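Local structure of dihydrodipicolinate synthase (Bacillus clausii KSM-K16, 3E96) at residues B[39-44]-B[77-82]; B[49-53]-B[70-74]; B[251-255]-B[288-293]. The protein probably acts as a 4-hydroxy-tetrahydrodipicolinate synthase, a lyase of the DapA family that condenses pyruvate with aspartate semialdehyde. All blocks are in the same frame, centred on the assembly; numbering follows the deposited sequence.

The three contacts sample two levels of one architecture, an eight-stranded parallel TIM barrel followed by C-terminal helices. Contact 1 joins the ends of helices 32-43 and 64-78, and contact 2 packs helix 64-78 on strand 49-50 and the residues after it. Contact 2 is nested along the chain inside the loop that contact 1 closes; their centres lie about 10 Å apart and they touch, V78 and V39 both reaching I50. Contact 3 comes later, between helices 235-252 and 287-299, its centre about 29 Å from that of contact 1 and about 27 Å from that of contact 2. Its nearest atoms stay about 11 Å from either, placing it among the helices after the barrel.

Contact 1. Residues B[39-44]-B[77-82]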
ATOM      1  N   VAL B  39      -6.148  12.997 -21.754  1.00 16.77           N
ATOM      2  CA  VAL B  39      -6.776  14.130 -21.092  1.00 18.04           C
ATOM      3  C   VAL B  39      -7.819  14.749 -22.021  1.00 18.60           C
ATOM      4  O   VAL B  39      -8.938  15.041 -21.597  1.00 17.90           O
ATOM      5  CB  VAL B  39      -5.733  15.200 -20.717  1.00 18.57           C
ATOM      6  CG1 VAL B  39      -6.435  16.477 -20.260  1.00 19.24           C
ATOM      7  CG2 VAL B  39      -4.823  14.671 -19.617  1.00 19.80           C
ATOM      8  N   ASP B  40      -7.451  14.948 -23.287  1.00 19.41           N
ATOM      9  CA  ASP B  40      -8.378  15.531 -24.259  1.00 20.74           C
ATOM     10  C   ASP B  40      -9.618  14.663 -24.450  1.00 19.83           C
ATOM     11  O   ASP B  40     -10.738  15.166 -24.438  1.00 20.05           O
ATOM     12  CB  ASP B  40      -7.705  15.736 -25.626  1.00 22.59           C
ATOM     13  CG  ASP B  40      -6.666  16.844 -25.613  1.00 24.79           C
ATOM     14  OD1 ASP B  40      -6.756  17.747 -24.752  1.00 23.81           O
ATOM     15  OD2 ASP B  40      -5.767  16.820 -26.485  1.00 26.72           O
ATOM     16  N   ARG B  41      -9.426  13.360 -24.628  1.00 19.89           N
ATOM     17  CA  ARG B  41     -10.563  12.465 -24.823  1.00 19.38           C
ATOM     18  C   ARG B  41     -11.532  12.562 -23.652  1.00 19.33           C
ATOM     19  O   ARG B  41     -12.751  12.540 -23.829  1.00 18.83           O
ATOM     20  CB  ARG B  41     -10.094  11.017 -24.974  1.00 19.81           C
ATOM     21  CG  ARG B  41     -11.234  10.042 -25.242  1.00 21.21           C
ATOM     22  CD  ARG B  41     -10.732   8.626 -25.468  1.00 20.26           C
ATOM     23  NE  ARG B  41      -9.821   8.553 -26.604  1.00 23.54           N
ATOM     24  CZ  ARG B  41      -8.506   8.396 -26.500  1.00 24.61           C
ATOM     25  NH1 ARG B  41      -7.937   8.288 -25.307  1.00 25.40           N
ATOM     26  NH2 ARG B  41      -7.757   8.355 -27.595  1.00 26.78           N
ATOM     27  N   ILE B  42     -10.983  12.674 -22.450  1.00 18.71           N
ATOM     28  CA  ILE B  42     -11.805  12.767 -21.254  1.00 18.56           C
ATOM     29  C   ILE B  42     -12.565  14.088 -21.139  1.00 19.89           C
ATOM     30  O   ILE B  42     -13.797  14.103 -21.122  1.00 19.40           O
ATOM     31  CB  ILE B  42     -10.940  12.565 -19.981  1.00 17.92           C
ATOM     32  CG1 ILE B  42     -10.443  11.116 -19.931  1.00 15.78           C
ATOM     33  CG2 ILE B  42     -11.741  12.926 -18.728  1.00 16.61           C
ATOM     34  CD1 ILE B  42      -9.466  10.823 -18.802  1.00 16.46           C
ATOM     35  N   VAL B  43     -11.832  15.194 -21.078  1.00 19.07           N
ATOM     36  CA  VAL B  43     -12.452  16.503 -20.910  1.00 21.06           C
ATOM     37  C   VAL B  43     -13.213  17.064 -22.101  1.00 22.01           C
ATOM     38  O   VAL B  43     -14.086  17.910 -21.926  1.00 22.17           O
ATOM     39  CB  VAL B  43     -11.415  17.547 -20.447  1.00 19.98           C
ATOM     40  CG1 VAL B  43     -10.772  17.087 -19.143  1.00 20.31           C
ATOM     41  CG2 VAL B  43     -10.370  17.758 -21.520  1.00 21.61           C
ATOM     42  N   ASP B  44     -12.897  16.604 -23.307  1.00 24.55           N
ATOM     43  CA  ASP B  44     -13.597  17.095 -24.489  1.00 25.96           C
ATOM     44  C   ASP B  44     -14.867  16.311 -24.767  1.00 26.70           C
ATOM     45  O   ASP B  44     -15.561  16.576 -25.752  1.00 25.96           O
ATOM     46  CB  ASP B  44     -12.698  17.040 -25.727  1.00 29.17           C
ATOM     47  CG  ASP B  44     -11.657  18.138 -25.737  1.00 33.06           C
ATOM     48  OD1 ASP B  44     -11.991  19.266 -25.319  1.00 35.36           O
ATOM     49  OD2 ASP B  44     -10.514  17.881 -26.173  1.00 35.92           O
ATOM     50  N   TYR B  77      -2.555  20.718 -20.010  1.00 21.51           N
ATOM     51  CA  TYR B  77      -3.377  20.133 -21.060  1.00 22.18           C
ATOM     52  C   TYR B  77      -4.871  20.382 -20.914  1.00 23.18           C
ATOM     53  O   TYR B  77      -5.591  20.417 -21.911  1.00 22.71           O
ATOM     54  CB  TYR B  77      -3.113  18.630 -21.174  1.00 22.07           C
ATOM     55  CG  TYR B  77      -1.679  18.277 -21.519  1.00 22.43           C
ATOM     56  CD1 TYR B  77      -0.931  19.068 -22.396  1.00 23.80           C
ATOM     57  CD2 TYR B  77      -1.074  17.146 -20.978  1.00 21.52           C
ATOM     58  CE1 TYR B  77       0.388  18.739 -22.720  1.00 23.39           C
ATOM     59  CE2 TYR B  77       0.237  16.807 -21.296  1.00 22.23           C
ATOM     60  CZ  TYR B  77       0.965  17.606 -22.163  1.00 22.70           C
ATOM     61  OH  TYR B  77       2.269  17.276 -22.454  1.00 20.35           O
ATOM     62  N   VAL B  78      -5.333  20.547 -19.678  1.00 24.48           N
ATOM     63  CA  VAL B  78      -6.748  20.801 -19.414  1.00 26.22           C
ATOM     64  C   VAL B  78      -7.077  22.276 -19.635  1.00 28.79           C
ATOM     65  O   VAL B  78      -8.128  22.615 -20.175  1.00 29.26           O
ATOM     66  CB  VAL B  78      -7.123  20.428 -17.957  1.00 25.65           C
ATOM     67  CG1 VAL B  78      -8.527  20.919 -17.633  1.00 24.57           C
ATOM     68  CG2 VAL B  78      -7.042  18.915 -17.768  1.00 22.63           C
ATOM     69  N   HIS B  79      -6.155  23.136 -19.217  1.00 31.11           N
ATOM     70  CA  HIS B  79      -6.296  24.584 -19.321  1.00 33.24           C
ATOM     71  C   HIS B  79      -7.713  25.118 -19.113  1.00 33.49           C
ATOM     72  O   HIS B  79      -8.314  25.699 -20.018  1.00 34.68           O
ATOM     73  CB  HIS B  79      -5.722  25.092 -20.654  1.00 34.04           C
ATOM     74  CG  HIS B  79      -6.316  24.453 -21.870  1.00 34.91           C
ATOM     75  ND1 HIS B  79      -7.639  24.610 -22.225  1.00 37.32           N
ATOM     76  CD2 HIS B  79      -5.760  23.678 -22.830  1.00 36.07           C
ATOM     77  CE1 HIS B  79      -7.870  23.961 -23.352  1.00 37.06           C
ATOM     78  NE2 HIS B  79      -6.747  23.386 -23.740  1.00 37.38           N
ATOM     79  N   GLY B  80      -8.239  24.907 -17.908  1.00 33.53           N
ATOM     80  CA  GLY B  80      -9.563  25.402 -17.561  1.00 31.43           C
ATOM     81  C   GLY B  80     -10.798  24.630 -17.995  1.00 30.21           C
ATOM     82  O   GLY B  80     -11.897  24.948 -17.543  1.00 30.27           O
ATOM     83  N   ARG B  81     -10.642  23.631 -18.857  1.00 28.76           N
ATOM     84  CA  ARG B  81     -11.785  22.852 -19.328  1.00 26.78           C
ATOM     85  C   ARG B  81     -12.435  21.956 -18.269  1.00 26.39           C
ATOM     86  O   ARG B  81     -13.538  21.451 -18.471  1.00 24.81           O
ATOM     87  CB  ARG B  81     -11.384  21.996 -20.530  1.00 28.05           C
ATOM     88  CG  ARG B  81     -11.074  22.795 -21.795  1.00 28.88           C
ATOM     89  CD  ARG B  81     -10.726  21.874 -22.957  1.00 29.16           C
ATOM     90  NE  ARG B  81      -9.529  21.079 -22.685  1.00 29.87           N
ATOM     91  CZ  ARG B  81      -9.023  20.181 -23.524  1.00 30.28           C
ATOM     92  NH1 ARG B  81      -9.607  19.959 -24.692  1.00 30.94           N
ATOM     93  NH2 ARG B  81      -7.931  19.502 -23.196  1.00 30.80           N
ATOM     94  N   ALA B  82     -11.752  21.750 -17.149  1.00 23.42           N
ATOM     95  CA  ALA B  82     -12.297  20.910 -16.089  1.00 22.74           C
ATOM     96  C   ALA B  82     -11.561  21.145 -14.785  1.00 20.75           C
ATOM     97  O   ALA B  82     -10.474  21.719 -14.773  1.00 20.52           O
ATOM     98  CB  ALA B  82     -12.194  19.428 -16.485  1.00 20.82           C
TER
HETATM   99  O   HOH W   1      -4.598  19.484 -24.624  1.00 31.56           O
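A salt-bridge network of D40, D44 and R81 ties the end of helix 32-43 to the turn that follows helix 64-78. R81 NH2 gives D40 OD1 an almost straight bond of 2.6 Å, with an N-H...O angle of 173°. The oxygen lies in the guanidinium plane and is met nearly along its own C-O axis, although the carboxylate is turned 72° against that plane. D44 serves the other terminal nitrogen in a salt bridge: R81 NH1 faces both its oxygens, OD1 at 2.6 Å and OD2 at 2.7 Å, obliquely to the guanidinium. V43 lays CG2 over the centre of one guanidinium face, 3.4 Å from R81 CZ, while H79 NE2, from the turn itself, lies toward the rim of the opposite face. The bend at chi3 of R81 (-62°) folds its chain back so that NE donates to V78 O at 3.3 Å. That carbonyl also takes R81 N, the closing bond of a type I' turn from V78 to R81, and the two donors come from opposite faces of its plane.

In the TIM barrel these are alpha-to-beta connections, at the end of the barrel away from the catalytic one: the first runs on to strand 49-50, the second to strand 83-88. H79, just past the end of helix 64-78, breaks the helical path with a positive phi. Beneath the ionic layer the packing is apolar. V39 CG1 meets V78 CG2 at 3.5 Å, at about a right angle, and V43 CG1 rests 3.8 Å from A82 CB. D40 has further partners: its OD2 pairs with K36 and its OD1 accepts from a water that also donates to Y77 O; the two flanking cations probably stabilise its negative charge.

Contact 2. Residues B[49-53]-B[70-74]; sequences VIVPC and EVRRT
I50, on the strand 49-50, meets T74 of helix 64-78 tip to tip, methyl CG2 against methyl CG2 at 3.9 Å. The strand and helix belong to a beta-alpha-beta unit of the TIM barrel, completed by strand 83-88, and this pair packs the helix against the barrel wall. P52 brings its CA closest to the helix, opposite that of V71. The proline ring crosses T74 at a slant: CB comes within 3.3 Å of T74 OG1, and CG lies 4.3 Å from V71 CG2. With chi1 of T74 at -57°, OG1 sits beside its backbone N and donates to E70 O at 2.7 Å, while CG2 is left facing I50. This hydroxyl is also hydrogen-bonded to Y35 of helix 32-43. At C53 the contact turns polar. Its backbone N donates to E70 OE2 at 2.8 Å, reaching the anti side from 17° out of the carboxylate plane, and SG packs 4.0 Å from V71 CG2. E70 spans the distance with CG anti to its N (chi1 177°) and an extended chain beyond.

E70 OE1 is hydrogen-bonded to T21, so each oxygen of this buried group has a neutral partner. The amide N-H of C53, with the hydroxyl of T21 if that donates, would probably help the group bear a negative charge. C53 lies three residues before T56, a predicted pyruvate-binding residue, in the same loop, and P52 lies about 8 Å from the predicted Schiff-base lysine K167, side chain to side chain, so the carboxylate probably helps fix the backbone at the edge of the active site.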
ATOM      1  N   VAL B  49     -14.415  16.814 -14.328  1.00 15.82           N
ATOM      2  CA  VAL B  49     -13.505  16.635 -13.202  1.00 15.21           C
ATOM      3  C   VAL B  49     -12.513  15.555 -13.614  1.00 13.99           C
ATOM      4  O   VAL B  49     -12.910  14.464 -14.026  1.00 14.68           O
ATOM      5  CB  VAL B  49     -14.239  16.170 -11.920  1.00 15.15           C
ATOM      6  CG1 VAL B  49     -13.228  15.954 -10.798  1.00 16.52           C
ATOM      7  CG2 VAL B  49     -15.274  17.207 -11.499  1.00 16.06           C
ATOM      8  N   ILE B  50     -11.225  15.866 -13.532  1.00 14.67           N
ATOM      9  CA  ILE B  50     -10.202  14.896 -13.892  1.00 14.48           C
ATOM     10  C   ILE B  50      -9.277  14.745 -12.690  1.00 15.17           C
ATOM     11  O   ILE B  50      -8.959  15.724 -12.009  1.00 15.15           O
ATOM     12  CB  ILE B  50      -9.432  15.335 -15.161  1.00 15.15           C
ATOM     13  CG1 ILE B  50      -8.544  14.182 -15.642  1.00 15.98           C
ATOM     14  CG2 ILE B  50      -8.632  16.606 -14.890  1.00 15.91           C
ATOM     15  CD1 ILE B  50      -7.942  14.392 -17.021  1.00 15.34           C
ATOM     16  N   VAL B  51      -8.858  13.513 -12.428  1.00 13.68           N
ATOM     17  CA  VAL B  51      -8.042  13.228 -11.260  1.00 13.02           C
ATOM     18  C   VAL B  51      -6.671  12.612 -11.529  1.00 13.48           C
ATOM     19  O   VAL B  51      -6.500  11.396 -11.449  1.00 13.39           O
ATOM     20  CB  VAL B  51      -8.819  12.290 -10.301  1.00 14.48           C
ATOM     21  CG1 VAL B  51      -8.096  12.164  -8.970  1.00 13.45           C
ATOM     22  CG2 VAL B  51     -10.231  12.819 -10.097  1.00 15.00           C
ATOM     23  N   PRO B  52      -5.673  13.445 -11.855  1.00 13.10           N
ATOM     24  CA  PRO B  52      -4.339  12.896 -12.109  1.00 12.80           C
ATOM     25  C   PRO B  52      -3.821  12.279 -10.809  1.00 13.33           C
ATOM     26  O   PRO B  52      -4.243  12.669  -9.718  1.00 12.85           O
ATOM     27  CB  PRO B  52      -3.532  14.121 -12.539  1.00 12.05           C
ATOM     28  CG  PRO B  52      -4.229  15.262 -11.824  1.00 13.04           C
ATOM     29  CD  PRO B  52      -5.689  14.908 -12.024  1.00 12.41           C
ATOM     30  N   CYS B  53      -2.914  11.316 -10.925  1.00 12.39           N
ATOM     31  CA  CYS B  53      -2.364  10.648  -9.751  1.00 11.73           C
ATOM     32  C   CYS B  53      -3.414   9.856  -8.983  1.00 13.42           C
ATOM     33  O   CYS B  53      -3.321   9.685  -7.763  1.00 12.34           O
ATOM     34  CB  CYS B  53      -1.681  11.664  -8.834  1.00 13.10           C
ATOM     35  SG  CYS B  53      -0.082  12.193  -9.488  1.00 14.36           S
ATOM     36  N   GLU B  70       2.983  14.945 -13.407  1.00 13.93           N
ATOM     37  CA  GLU B  70       1.705  14.577 -14.011  1.00 13.29           C
ATOM     38  C   GLU B  70       0.648  15.621 -13.668  1.00 13.15           C
ATOM     39  O   GLU B  70      -0.164  15.994 -14.517  1.00 14.04           O
ATOM     40  CB  GLU B  70       1.243  13.190 -13.550  1.00 14.03           C
ATOM     41  CG  GLU B  70      -0.130  12.804 -14.111  1.00 13.30           C
ATOM     42  CD  GLU B  70      -0.421  11.322 -14.006  1.00 15.37           C
ATOM     43  OE1 GLU B  70       0.299  10.533 -14.655  1.00 13.49           O
ATOM     44  OE2 GLU B  70      -1.370  10.947 -13.280  1.00 15.43           O
ATOM     45  N   VAL B  71       0.650  16.097 -12.427  1.00 12.53           N
ATOM     46  CA  VAL B  71      -0.318  17.113 -12.033  1.00 13.88           C
ATOM     47  C   VAL B  71      -0.072  18.384 -12.851  1.00 14.66           C
ATOM     48  O   VAL B  71      -1.015  18.985 -13.367  1.00 13.80           O
ATOM     49  CB  VAL B  71      -0.230  17.433 -10.520  1.00 14.46           C
ATOM     50  CG1 VAL B  71      -1.188  18.566 -10.164  1.00 15.74           C
ATOM     51  CG2 VAL B  71      -0.590  16.191  -9.711  1.00 14.69           C
ATOM     52  N   ARG B  72       1.192  18.780 -12.990  1.00 14.85           N
ATOM     53  CA  ARG B  72       1.521  19.977 -13.770  1.00 15.84           C
ATOM     54  C   ARG B  72       1.063  19.824 -15.217  1.00 16.51           C
ATOM     55  O   ARG B  72       0.444  20.727 -15.777  1.00 18.51           O
ATOM     56  CB  ARG B  72       3.031  20.253 -13.738  1.00 16.25           C
ATOM     57  CG  ARG B  72       3.565  20.648 -12.366  1.00 15.30           C
ATOM     58  CD  ARG B  72       4.986  21.197 -12.460  1.00 17.80           C
ATOM     59  NE  ARG B  72       5.977  20.169 -12.774  1.00 18.83           N
ATOM     60  CZ  ARG B  72       6.705  19.529 -11.863  1.00 18.61           C
ATOM     61  NH1 ARG B  72       6.560  19.803 -10.570  1.00 17.38           N
ATOM     62  NH2 ARG B  72       7.594  18.626 -12.244  1.00 19.51           N
ATOM     63  N   ARG B  73       1.380  18.682 -15.822  1.00 14.19           N
ATOM     64  CA  ARG B  73       0.996  18.409 -17.203  1.00 15.91           C
ATOM     65  C   ARG B  73      -0.522  18.471 -17.375  1.00 16.33           C
ATOM     66  O   ARG B  73      -1.021  18.990 -18.373  1.00 16.34           O
ATOM     67  CB  ARG B  73       1.497  17.023 -17.624  1.00 15.97           C
ATOM     68  CG  ARG B  73       3.017  16.888 -17.699  1.00 18.35           C
ATOM     69  CD  ARG B  73       3.543  17.176 -19.103  1.00 20.79           C
ATOM     70  NE  ARG B  73       5.002  17.117 -19.155  1.00 21.35           N
ATOM     71  CZ  ARG B  73       5.717  17.137 -20.276  1.00 23.45           C
ATOM     72  NH1 ARG B  73       5.112  17.210 -21.454  1.00 20.36           N
ATOM     73  NH2 ARG B  73       7.042  17.090 -20.216  1.00 22.78           N
ATOM     74  N   THR B  74      -1.252  17.932 -16.401  1.00 15.32           N
ATOM     75  CA  THR B  74      -2.709  17.924 -16.459  1.00 16.11           C
ATOM     76  C   THR B  74      -3.263  19.347 -16.486  1.00 17.58           C
ATOM     77  O   THR B  74      -4.134  19.667 -17.297  1.00 16.39           O
ATOM     78  CB  THR B  74      -3.307  17.169 -15.256  1.00 16.29           C
ATOM     79  OG1 THR B  74      -2.781  15.835 -15.226  1.00 14.73           O
ATOM     80  CG2 THR B  74      -4.830  17.107 -15.363  1.00 15.73           C
TER

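Contact 3. Residues B[251-255]-B[288-293]; sequences LRGKY and EDKQLV
Chi1 of D289 at -74° holds its carboxylate beside its own backbone N, facing K254 and Y255, while a bend at chi3 (69°) swings the end of the K254 chain round to meet it. These residues join two of the helices that follow the TIM barrel: 287-299 carries D289, and residues 251-255 continue from helix 235-252. K254 NZ donates to the syn lone pair of D289 OD1 at 2.9 Å, a salt bridge. Y255 comes in edge first and donates its hydroxyl to D289 OD2 at 2.6 Å, on the syn side but 25° out of the carboxylate plane. N259 also bonds to OD2. With D289 replaced by an alanine, the K254 ammonium would probably lose its salt-bridge mate and the Y255 hydroxyl its acceptor, the ring being freer to turn.

Alongside, L251 spreads its two methyls over the helix: CD1 reaches L292 CD1 at 3.9 Å and CD2 reaches V293 CG2 at 3.6 Å. On the exposed side a water donates to both Y255 OH and E288 OE2, the latter bond measuring 2.6 Å.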
ATOM      1  N   LEU B 251     -14.328  -7.613 -15.716  1.00 14.55           N
ATOM      2  CA  LEU B 251     -13.082  -8.070 -16.316  1.00 14.34           C
ATOM      3  C   LEU B 251     -11.908  -7.305 -15.700  1.00 14.54           C
ATOM      4  O   LEU B 251     -10.842  -7.874 -15.458  1.00 11.77           O
ATOM      5  CB  LEU B 251     -13.113  -7.863 -17.829  1.00 17.06           C
ATOM      6  CG  LEU B 251     -11.926  -8.415 -18.622  1.00 20.58           C
ATOM      7  CD1 LEU B 251     -11.660  -9.867 -18.246  1.00 21.43           C
ATOM      8  CD2 LEU B 251     -12.230  -8.293 -20.113  1.00 21.44           C
ATOM      9  N   ARG B 252     -12.112  -6.014 -15.447  1.00 12.53           N
ATOM     10  CA  ARG B 252     -11.090  -5.178 -14.823  1.00 13.68           C
ATOM     11  C   ARG B 252     -10.847  -5.653 -13.388  1.00 13.04           C
ATOM     12  O   ARG B 252      -9.739  -5.554 -12.862  1.00 12.56           O
ATOM     13  CB  ARG B 252     -11.547  -3.717 -14.768  1.00 15.01           C
ATOM     14  CG  ARG B 252     -11.607  -2.998 -16.107  1.00 16.91           C
ATOM     15  CD  ARG B 252     -12.097  -1.571 -15.908  1.00 17.10           C
ATOM     16  NE  ARG B 252     -11.191  -0.798 -15.059  1.00 16.39           N
ATOM     17  CZ  ARG B 252     -11.502   0.366 -14.496  1.00 17.83           C
ATOM     18  NH1 ARG B 252     -12.704   0.895 -14.683  1.00 17.72           N
ATOM     19  NH2 ARG B 252     -10.607   1.009 -13.756  1.00 14.58           N
ATOM     20  N   GLY B 253     -11.904  -6.154 -12.761  1.00 13.54           N
ATOM     21  CA  GLY B 253     -11.811  -6.611 -11.383  1.00 14.10           C
ATOM     22  C   GLY B 253     -11.163  -7.963 -11.149  1.00 14.36           C
ATOM     23  O   GLY B 253     -10.952  -8.350  -9.995  1.00 13.62           O
ATOM     24  N   LYS B 254     -10.841  -8.691 -12.216  1.00 13.79           N
ATOM     25  CA  LYS B 254     -10.211 -10.003 -12.063  1.00 15.34           C
ATOM     26  C   LYS B 254      -8.898  -9.960 -11.278  1.00 15.65           C
ATOM     27  O   LYS B 254      -8.152  -8.974 -11.329  1.00 13.02           O
ATOM     28  CB  LYS B 254      -9.947 -10.647 -13.433  1.00 17.15           C
ATOM     29  CG  LYS B 254     -11.202 -11.129 -14.152  1.00 22.43           C
ATOM     30  CD  LYS B 254     -10.864 -11.945 -15.405  1.00 22.10           C
ATOM     31  CE  LYS B 254     -10.229 -13.284 -15.055  1.00 22.12           C
ATOM     32  NZ  LYS B 254     -10.001 -14.140 -16.263  1.00 23.11           N
ATOM     33  N   TYR B 255      -8.621 -11.049 -10.566  1.00 14.76           N
ATOM     34  CA  TYR B 255      -7.401 -11.184  -9.772  1.00 15.00           C
ATOM     35  C   TYR B 255      -7.340 -10.126  -8.678  1.00 15.24           C
ATOM     36  O   TYR B 255      -6.325  -9.454  -8.511  1.00 15.01           O
ATOM     37  CB  TYR B 255      -6.161 -11.065 -10.671  1.00 15.13           C
ATOM     38  CG  TYR B 255      -6.292 -11.793 -11.990  1.00 17.95           C
ATOM     39  CD1 TYR B 255      -6.560 -13.162 -12.035  1.00 20.16           C
ATOM     40  CD2 TYR B 255      -6.195 -11.103 -13.197  1.00 17.35           C
ATOM     41  CE1 TYR B 255      -6.736 -13.821 -13.252  1.00 21.59           C
ATOM     42  CE2 TYR B 255      -6.371 -11.752 -14.417  1.00 17.83           C
ATOM     43  CZ  TYR B 255      -6.642 -13.107 -14.439  1.00 20.74           C
ATOM     44  OH  TYR B 255      -6.843 -13.739 -15.643  1.00 21.30           O
ATOM     45  N   GLU B 288      -5.866 -15.606 -22.754  1.00 23.64           N
ATOM     46  CA  GLU B 288      -7.250 -15.812 -22.350  1.00 23.59           C
ATOM     47  C   GLU B 288      -7.958 -14.483 -22.118  1.00 22.12           C
ATOM     48  O   GLU B 288      -9.046 -14.254 -22.638  1.00 20.94           O
ATOM     49  CB  GLU B 288      -7.318 -16.638 -21.064  1.00 27.62           C
ATOM     50  CG  GLU B 288      -8.735 -16.812 -20.532  1.00 32.48           C
ATOM     51  CD  GLU B 288      -8.774 -17.447 -19.153  1.00 36.37           C
ATOM     52  OE1 GLU B 288      -9.891 -17.660 -18.632  1.00 38.18           O
ATOM     53  OE2 GLU B 288      -7.695 -17.729 -18.589  1.00 37.80           O
ATOM     54  N   ASP B 289      -7.344 -13.611 -21.323  1.00 20.24           N
ATOM     55  CA  ASP B 289      -7.947 -12.316 -21.030  1.00 19.54           C
ATOM     56  C   ASP B 289      -7.970 -11.385 -22.245  1.00 18.97           C
ATOM     57  O   ASP B 289      -8.883 -10.576 -22.388  1.00 18.15           O
ATOM     58  CB  ASP B 289      -7.232 -11.647 -19.850  1.00 19.02           C
ATOM     59  CG  ASP B 289      -7.588 -12.290 -18.513  1.00 19.91           C
ATOM     60  OD1 ASP B 289      -8.498 -13.145 -18.485  1.00 20.31           O
ATOM     61  OD2 ASP B 289      -6.965 -11.935 -17.487  1.00 20.04           O
ATOM     62  N   LYS B 290      -6.970 -11.495 -23.116  1.00 19.27           N
ATOM     63  CA  LYS B 290      -6.941 -10.667 -24.323  1.00 21.11           C
ATOM     64  C   LYS B 290      -8.174 -11.016 -25.164  1.00 21.00           C
ATOM     65  O   LYS B 290      -8.797 -10.144 -25.768  1.00 19.75           O
ATOM     66  CB  LYS B 290      -5.666 -10.935 -25.132  1.00 20.32           C
ATOM     67  CG  LYS B 290      -4.435 -10.189 -24.640  1.00 22.72           C
ATOM     68  CD  LYS B 290      -3.183 -10.677 -25.356  1.00 24.31           C
ATOM     69  CE  LYS B 290      -2.035  -9.682 -25.238  1.00 25.76           C
ATOM     70  NZ  LYS B 290      -1.761  -9.269 -23.833  1.00 26.20           N
ATOM     71  N   GLN B 291      -8.524 -12.299 -25.183  1.00 21.66           N
ATOM     72  CA  GLN B 291      -9.685 -12.765 -25.935  1.00 23.01           C
ATOM     73  C   GLN B 291     -10.969 -12.238 -25.299  1.00 22.89           C
ATOM     74  O   GLN B 291     -11.913 -11.867 -25.998  1.00 21.65           O
ATOM     75  CB  GLN B 291      -9.715 -14.296 -25.967  1.00 26.05           C
ATOM     76  CG  GLN B 291     -10.814 -14.886 -26.842  1.00 30.50           C
ATOM     77  CD  GLN B 291     -10.547 -14.694 -28.325  1.00 34.25           C
ATOM     78  OE1 GLN B 291     -10.419 -13.568 -28.809  1.00 36.49           O
ATOM     79  NE2 GLN B 291     -10.456 -15.799 -29.056  1.00 36.74           N
ATOM     80  N   LEU B 292     -11.007 -12.199 -23.970  1.00 21.47           N
ATOM     81  CA  LEU B 292     -12.187 -11.699 -23.277  1.00 19.91           C
ATOM     82  C   LEU B 292     -12.382 -10.207 -23.552  1.00 19.15           C
ATOM     83  O   LEU B 292     -13.513  -9.737 -23.652  1.00 19.65           O
ATOM     84  CB  LEU B 292     -12.070 -11.943 -21.767  1.00 21.61           C
ATOM     85  CG  LEU B 292     -12.071 -13.405 -21.312  1.00 23.01           C
ATOM     86  CD1 LEU B 292     -11.821 -13.480 -19.810  1.00 20.85           C
ATOM     87  CD2 LEU B 292     -13.407 -14.049 -21.668  1.00 24.22           C
ATOM     88  N   VAL B 293     -11.285  -9.461 -23.668  1.00 18.88           N
ATOM     89  CA  VAL B 293     -11.380  -8.027 -23.951  1.00 18.96           C
ATOM     90  C   VAL B 293     -11.900  -7.855 -25.380  1.00 19.84           C
ATOM     91  O   VAL B 293     -12.730  -6.986 -25.660  1.00 18.13           O
ATOM     92  CB  VAL B 293     -10.003  -7.324 -23.832  1.00 19.29           C
ATOM     93  CG1 VAL B 293     -10.103  -5.878 -24.342  1.00 19.02           C
ATOM     94  CG2 VAL B 293      -9.541  -7.325 -22.378  1.00 19.27           C
TER
HETATM   95  O   HOH W   2      -6.076 -15.898 -17.673  1.00 30.04           O